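Local coordinates for malonyl CoA-acyl carrier protein transacylase (PDB 3PTW) that probably transfers the malonyl group from malonyl-CoA to acyl carrier protein, the step that supplies extender units for fatty acid synthesis, at residues E21-F26 / V32-S37; A65-N70 / D108-V113. One frame throughout, in Å; residues are numbered along the deposited sequence.

Contact 1 of 2, residues E21-F26 / V32-S37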
loop_
_atom_site.group_PDB
_atom_site.type_symbol
_atom_site.label_atom_id
_atom_site.label_comp_id
_atom_site.label_asym_id
_atom_site.label_seq_id
_atom_site.Cartn_x
_atom_site.Cartn_y
_atom_site.Cartn_z
ATOM N N GLU A 21 11.950 14.959 -8.331
ATOM C CA GLU A 21 13.411 14.989 -8.128
ATOM C C GLU A 21 14.097 13.802 -8.785
ATOM O O GLU A 21 15.178 13.951 -9.368
ATOM C CB GLU A 21 13.789 15.097 -6.648
ATOM C CG GLU A 21 13.502 16.467 -6.046
ATOM C CD GLU A 21 13.965 16.608 -4.605
ATOM O OE1 GLU A 21 14.634 15.704 -4.064
ATOM O OE2 GLU A 21 13.666 17.651 -4.008
ATOM N N PHE A 22 13.465 12.631 -8.709
ATOM C CA PHE A 22 13.960 11.467 -9.449
ATOM C C PHE A 22 13.824 11.645 -10.949
ATOM O O PHE A 22 14.727 11.267 -11.707
ATOM C CB PHE A 22 13.275 10.181 -8.994
ATOM C CG PHE A 22 13.961 9.535 -7.833
ATOM C CD1 PHE A 22 14.787 8.432 -8.030
ATOM C CD2 PHE A 22 13.827 10.058 -6.550
ATOM C CE1 PHE A 22 15.445 7.834 -6.960
ATOM C CE2 PHE A 22 14.484 9.474 -5.478
ATOM C CZ PHE A 22 15.299 8.351 -5.689
ATOM N N PHE A 23 12.693 12.215 -11.363
ATOM C CA PHE A 23 12.421 12.464 -12.776
ATOM C C PHE A 23 13.543 13.296 -13.380
ATOM O O PHE A 23 14.055 12.954 -14.441
ATOM C CB PHE A 23 11.072 13.179 -12.970
ATOM C CG PHE A 23 10.783 13.555 -14.405
ATOM C CD1 PHE A 23 10.084 12.683 -15.241
ATOM C CD2 PHE A 23 11.228 14.776 -14.928
ATOM C CE1 PHE A 23 9.824 13.025 -16.572
ATOM C CE2 PHE A 23 10.982 15.126 -16.258
ATOM C CZ PHE A 23 10.277 14.251 -17.080
ATOM N N ASP A 24 13.924 14.370 -12.683
ATOM C CA ASP A 24 14.940 15.306 -13.168
ATOM C C ASP A 24 16.373 14.810 -13.041
ATOM O O ASP A 24 17.268 15.321 -13.712
ATOM C CB ASP A 24 14.814 16.656 -12.456
ATOM C CG ASP A 24 13.508 17.361 -12.766
ATOM O OD1 ASP A 24 12.877 17.020 -13.778
ATOM O OD2 ASP A 24 13.117 18.268 -11.999
ATOM N N ASN A 25 16.600 13.821 -12.186
ATOM C CA ASN A 25 17.979 13.445 -11.845
ATOM C C ASN A 25 18.394 12.049 -12.284
ATOM O O ASN A 25 19.580 11.727 -12.282
ATOM C CB ASN A 25 18.222 13.636 -10.345
ATOM C CG ASN A 25 18.109 15.083 -9.929
ATOM O OD1 ASN A 25 19.029 15.867 -10.131
ATOM N ND2 ASN A 25 16.969 15.449 -9.364
ATOM N N PHE A 26 17.418 11.224 -12.662
ATOM C CA PHE A 26 17.716 9.885 -13.143
ATOM C C PHE A 26 16.984 9.598 -14.444
ATOM O O PHE A 26 15.759 9.711 -14.505
ATOM C CB PHE A 26 17.407 8.847 -12.054
ATOM C CG PHE A 26 18.101 9.134 -10.754
ATOM C CD1 PHE A 26 19.478 8.928 -10.627
ATOM C CD2 PHE A 26 17.401 9.682 -9.686
ATOM C CE1 PHE A 26 20.133 9.231 -9.432
ATOM C CE2 PHE A 26 18.045 9.989 -8.483
ATOM C CZ PHE A 26 19.412 9.761 -8.357
ATOM N N VAL A 32 10.444 5.926 -16.923
ATOM C CA VAL A 32 9.274 5.295 -16.320
ATOM C C VAL A 32 8.020 6.161 -16.451
ATOM O O VAL A 32 6.920 5.643 -16.697
ATOM C CB VAL A 32 9.524 4.883 -14.852
ATOM C CG1 VAL A 32 8.210 4.588 -14.146
ATOM C CG2 VAL A 32 10.429 3.664 -14.805
ATOM N N PHE A 33 8.188 7.474 -16.298
ATOM C CA PHE A 33 7.073 8.414 -16.432
ATOM C C PHE A 33 6.582 8.480 -17.865
ATOM O O PHE A 33 5.373 8.537 -18.115
ATOM C CB PHE A 33 7.450 9.811 -15.911
ATOM C CG PHE A 33 7.168 9.993 -14.458
ATOM C CD1 PHE A 33 5.969 10.562 -14.036
ATOM C CD2 PHE A 33 8.072 9.535 -13.499
ATOM C CE1 PHE A 33 5.683 10.700 -12.680
ATOM C CE2 PHE A 33 7.797 9.673 -12.143
ATOM C CZ PHE A 33 6.588 10.259 -11.734
ATOM N N LYS A 34 7.534 8.466 -18.800
ATOM C CA LYS A 34 7.236 8.424 -20.229
ATOM C C LYS A 34 6.359 7.211 -20.572
ATOM O O LYS A 34 5.352 7.338 -21.266
ATOM C CB LYS A 34 8.540 8.401 -21.041
ATOM C CG LYS A 34 8.876 9.699 -21.770
ATOM C CD LYS A 34 9.281 10.825 -20.842
ATOM C CE LYS A 34 9.472 12.123 -21.620
ATOM N NZ LYS A 34 9.353 13.309 -20.725
ATOM N N ARG A 35 6.728 6.050 -20.043
ATOM C CA ARG A 35 6.016 4.805 -20.305
ATOM C C ARG A 35 4.613 4.789 -19.681
ATOM O O ARG A 35 3.681 4.196 -20.236
ATOM C CB ARG A 35 6.834 3.623 -19.786
ATOM C CG ARG A 35 8.075 3.303 -20.613
ATOM C CD ARG A 35 9.031 2.401 -19.839
ATOM N NE ARG A 35 8.432 1.114 -19.470
ATOM C CZ ARG A 35 8.875 0.312 -18.500
ATOM N NH1 ARG A 35 8.248 -0.838 -18.253
ATOM N NH2 ARG A 35 9.931 0.649 -17.772
ATOM N N SER A 36 4.474 5.434 -18.523
ATOM C CA SER A 36 3.204 5.464 -17.816
ATOM C C SER A 36 2.236 6.336 -18.592
ATOM O O SER A 36 1.065 5.974 -18.788
ATOM C CB SER A 36 3.383 5.988 -16.387
ATOM O OG SER A 36 2.145 5.945 -15.689
ATOM N N SER A 37 2.739 7.478 -19.038
ATOM C CA SER A 37 1.977 8.369 -19.897
ATOM C C SER A 37 1.524 7.664 -21.168
ATOM O O SER A 37 0.347 7.730 -21.515
ATOM C CB SER A 37 2.787 9.615 -20.235
ATOM O OG SER A 37 2.956 10.387 -19.072
#
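Phe23 and Phe33 meet in an offset edge-to-face aromatic pair that joins two consecutive helices, 20-25 and 27-40, near the start of the acyl transferase fold. The edge of the Phe23 ring is turned toward the face of Phe33. The ring planes stand at 89° and the centroids are 5.9 Å apart. Phe23 CD1 does most of the touching, at 4.0 Å from Phe33 CB and 4.0 Å from Phe33 CG. The Phe23 ring reaches across because its CG lies anti to the backbone N (chi1 176°). No hydrogen bond crosses between the segments, so the contact is mainly apolar. Phe49 extends the aromatic group: it meets Phe23 edge-to-face and also meets the Phe33 ring. Glu45, on helix 44-49, touches both phenylalanines. Phe33 is buried and also packs on Ala72 of helix 59-79, while Lys34 is exposed. The chain turns at Phe26, which is the N-cap of the second helix. Lys34 reaches the edge of the Phe23 ring with its NZ. Its chain bends at chi2 (70°), and its ammonium forms a salt bridge with Glu45. Lys34 NZ lies in the plane of the Phe23 ring, 3.9 Å from Phe23 CZ.

Contact 2 of 2, residues A65-N70 / D108-V113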
loop_
_atom_site.group_PDB
_atom_site.type_symbol
_atom_site.label_atom_id
_atom_site.label_comp_id
_atom_site.label_asym_id
_atom_site.label_seq_id
_atom_site.Cartn_x
_atom_site.Cartn_y
_atom_site.Cartn_z
ATOM N N ALA A 65 -0.937 7.190 -10.165
ATOM C CA ALA A 65 0.041 8.225 -9.847
ATOM C C ALA A 65 1.121 7.673 -8.911
ATOM O O ALA A 65 2.307 7.787 -9.202
ATOM C CB ALA A 65 -0.635 9.438 -9.256
ATOM N N ILE A 66 0.704 7.056 -7.815
ATOM C CA ILE A 66 1.634 6.455 -6.841
ATOM C C ILE A 66 2.430 5.290 -7.432
ATOM O O ILE A 66 3.649 5.199 -7.247
ATOM C CB ILE A 66 0.890 6.037 -5.549
ATOM C CG1 ILE A 66 0.436 7.293 -4.806
ATOM C CG2 ILE A 66 1.758 5.122 -4.657
ATOM C CD1 ILE A 66 -0.365 7.037 -3.579
ATOM N N ILE A 67 1.745 4.426 -8.175
ATOM C CA ILE A 67 2.374 3.264 -8.787
ATOM C C ILE A 67 3.539 3.664 -9.701
ATOM O O ILE A 67 4.595 3.022 -9.673
ATOM C CB ILE A 67 1.334 2.395 -9.541
ATOM C CG1 ILE A 67 0.393 1.701 -8.542
ATOM C CG2 ILE A 67 2.022 1.382 -10.463
ATOM C CD1 ILE A 67 1.075 0.809 -7.512
ATOM N N THR A 68 3.328 4.726 -10.485
ATOM C CA THR A 68 4.345 5.288 -11.373
ATOM C C THR A 68 5.510 5.862 -10.585
ATOM O O THR A 68 6.667 5.662 -10.941
ATOM C CB THR A 68 3.765 6.445 -12.267
ATOM O OG1 THR A 68 2.649 5.963 -13.027
ATOM C CG2 THR A 68 4.834 6.981 -13.219
ATOM N N THR A 69 5.182 6.606 -9.540
ATOM C CA THR A 69 6.170 7.229 -8.672
ATOM C C THR A 69 7.044 6.171 -7.978
ATOM O O THR A 69 8.282 6.265 -8.005
ATOM C CB THR A 69 5.469 8.194 -7.695
ATOM O OG1 THR A 69 5.001 9.333 -8.441
ATOM C CG2 THR A 69 6.408 8.663 -6.577
ATOM N N ASN A 70 6.392 5.165 -7.393
ATOM C CA ASN A 70 7.073 4.004 -6.792
ATOM C C ASN A 70 8.049 3.311 -7.760
ATOM O O ASN A 70 9.157 2.937 -7.374
ATOM C CB ASN A 70 6.051 2.989 -6.240
ATOM C CG ASN A 70 5.278 3.511 -5.017
ATOM O OD1 ASN A 70 5.505 4.622 -4.559
ATOM N ND2 ASN A 70 4.360 2.695 -4.486
ATOM N N ASP A 108 0.822 -2.761 -17.612
ATOM C CA ASP A 108 -0.404 -3.419 -17.178
ATOM C C ASP A 108 -0.723 -3.034 -15.744
ATOM O O ASP A 108 -1.886 -2.831 -15.388
ATOM C CB ASP A 108 -0.283 -4.938 -17.318
ATOM C CG ASP A 108 -0.102 -5.378 -18.757
ATOM O OD1 ASP A 108 -0.406 -4.590 -19.681
ATOM O OD2 ASP A 108 0.348 -6.517 -18.967
ATOM N N GLY A 109 0.322 -2.911 -14.932
ATOM C CA GLY A 109 0.183 -2.439 -13.561
ATOM C C GLY A 109 -0.522 -1.102 -13.504
ATOM O O GLY A 109 -1.579 -0.981 -12.882
ATOM N N VAL A 110 0.031 -0.093 -14.173
ATOM C CA VAL A 110 -0.565 1.239 -14.084
ATOM C C VAL A 110 -1.990 1.291 -14.603
ATOM O O VAL A 110 -2.849 1.836 -13.921
ATOM C CB VAL A 110 0.296 2.373 -14.688
ATOM C CG1 VAL A 110 1.363 2.783 -13.710
ATOM C CG2 VAL A 110 0.887 1.994 -16.048
ATOM N N LYS A 111 -2.244 0.691 -15.772
ATOM C CA LYS A 111 -3.595 0.631 -16.328
ATOM C C LYS A 111 -4.574 -0.044 -15.370
ATOM O O LYS A 111 -5.691 0.434 -15.189
ATOM C CB LYS A 111 -3.642 -0.041 -17.721
ATOM C CG LYS A 111 -2.979 0.763 -18.849
ATOM C CD LYS A 111 -3.627 0.563 -20.240
ATOM C CE LYS A 111 -3.221 -0.737 -20.923
ATOM N NZ LYS A 111 -1.892 -1.225 -20.435
ATOM N N LEU A 112 -4.147 -1.143 -14.754
ATOM C CA LEU A 112 -5.011 -1.912 -13.863
ATOM C C LEU A 112 -5.434 -1.140 -12.605
ATOM O O LEU A 112 -6.618 -1.145 -12.231
ATOM C CB LEU A 112 -4.329 -3.227 -13.463
ATOM C CG LEU A 112 -5.157 -4.219 -12.649
ATOM C CD1 LEU A 112 -6.379 -4.685 -13.436
ATOM C CD2 LEU A 112 -4.296 -5.407 -12.241
ATOM N N VAL A 113 -4.482 -0.472 -11.956
ATOM C CA VAL A 113 -4.794 0.203 -10.693
ATOM C C VAL A 113 -5.665 1.454 -10.870
ATOM O O VAL A 113 -6.374 1.856 -9.943
ATOM C CB VAL A 113 -3.549 0.512 -9.830
ATOM C CG1 VAL A 113 -2.844 -0.802 -9.394
ATOM C CG2 VAL A 113 -2.605 1.488 -10.544
#
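Ile67 and Val110 are paired across two nearly antiparallel helix segments, whose axes come within 9.3 Å at an angle of 158°. Ile67 CA and Val110 CA, the nearest CA pair, are 6.4 Å apart. Ile67 has the largest share of the contact and divides its branches between two valines. Its CG2 branch meets Val110: Ile67 CG2 lies 3.6 Å from Val110 CG1, and the two side chains run alongside each other, pointing opposite ways. The other branch turns to Val113, with Ile67 CG1 3.6 Å from Val113 CG2. The fork follows from chi1 (-70°), which sets CG1 beside the backbone N and CG2 anti to it. Val113 CG2, the nearer methyl, sits between its own backbone N and carbonyl carbon. This is helix-to-helix packing inside the acyl transferase domain, joining helix 59-79 to helix 106-122. Tyr95 of helix 93-100 touches both Ile67 and Val113. Ile67 also lies close to, but not in contact with, a GxSxG sequence that is consistent with the nucleophile elbow of this family. Thr68 is buried beside Ile67. Its hydroxyl is hydrogen-bonded with Pro64 O, one turn back on its own helix, and probably also with Ser36 OG of helix 27-40. Val110 CG1 has the same hydroxyl as a second neighbour, with Thr68 OG1 at 3.5 Å from Val110 CG1. That pair is a packing contact, and the two side chains meet at a slant.

How the contacts relate
The two contacts follow one another along the chain: both segments of contact 1 precede those of contact 2. Their centres are about 13 Å apart, on the same side of the chain's centre. Contact 1 is farther out, with its centre about 21 Å from that of the chain, against about 12 Å for contact 2. Helix 27-40 links them. It forms half of contact 1 and also packs on both helices of contact 2. Phe33 CZ lies 3.8 Å from Thr69 OG1, and Val32 CG1 packs 3.7 Å from Thr68 O. The packing thus runs continuously from the partly buried helical pair inward to the buried contact 2, where Ile67 lies near the probable nucleophile elbow.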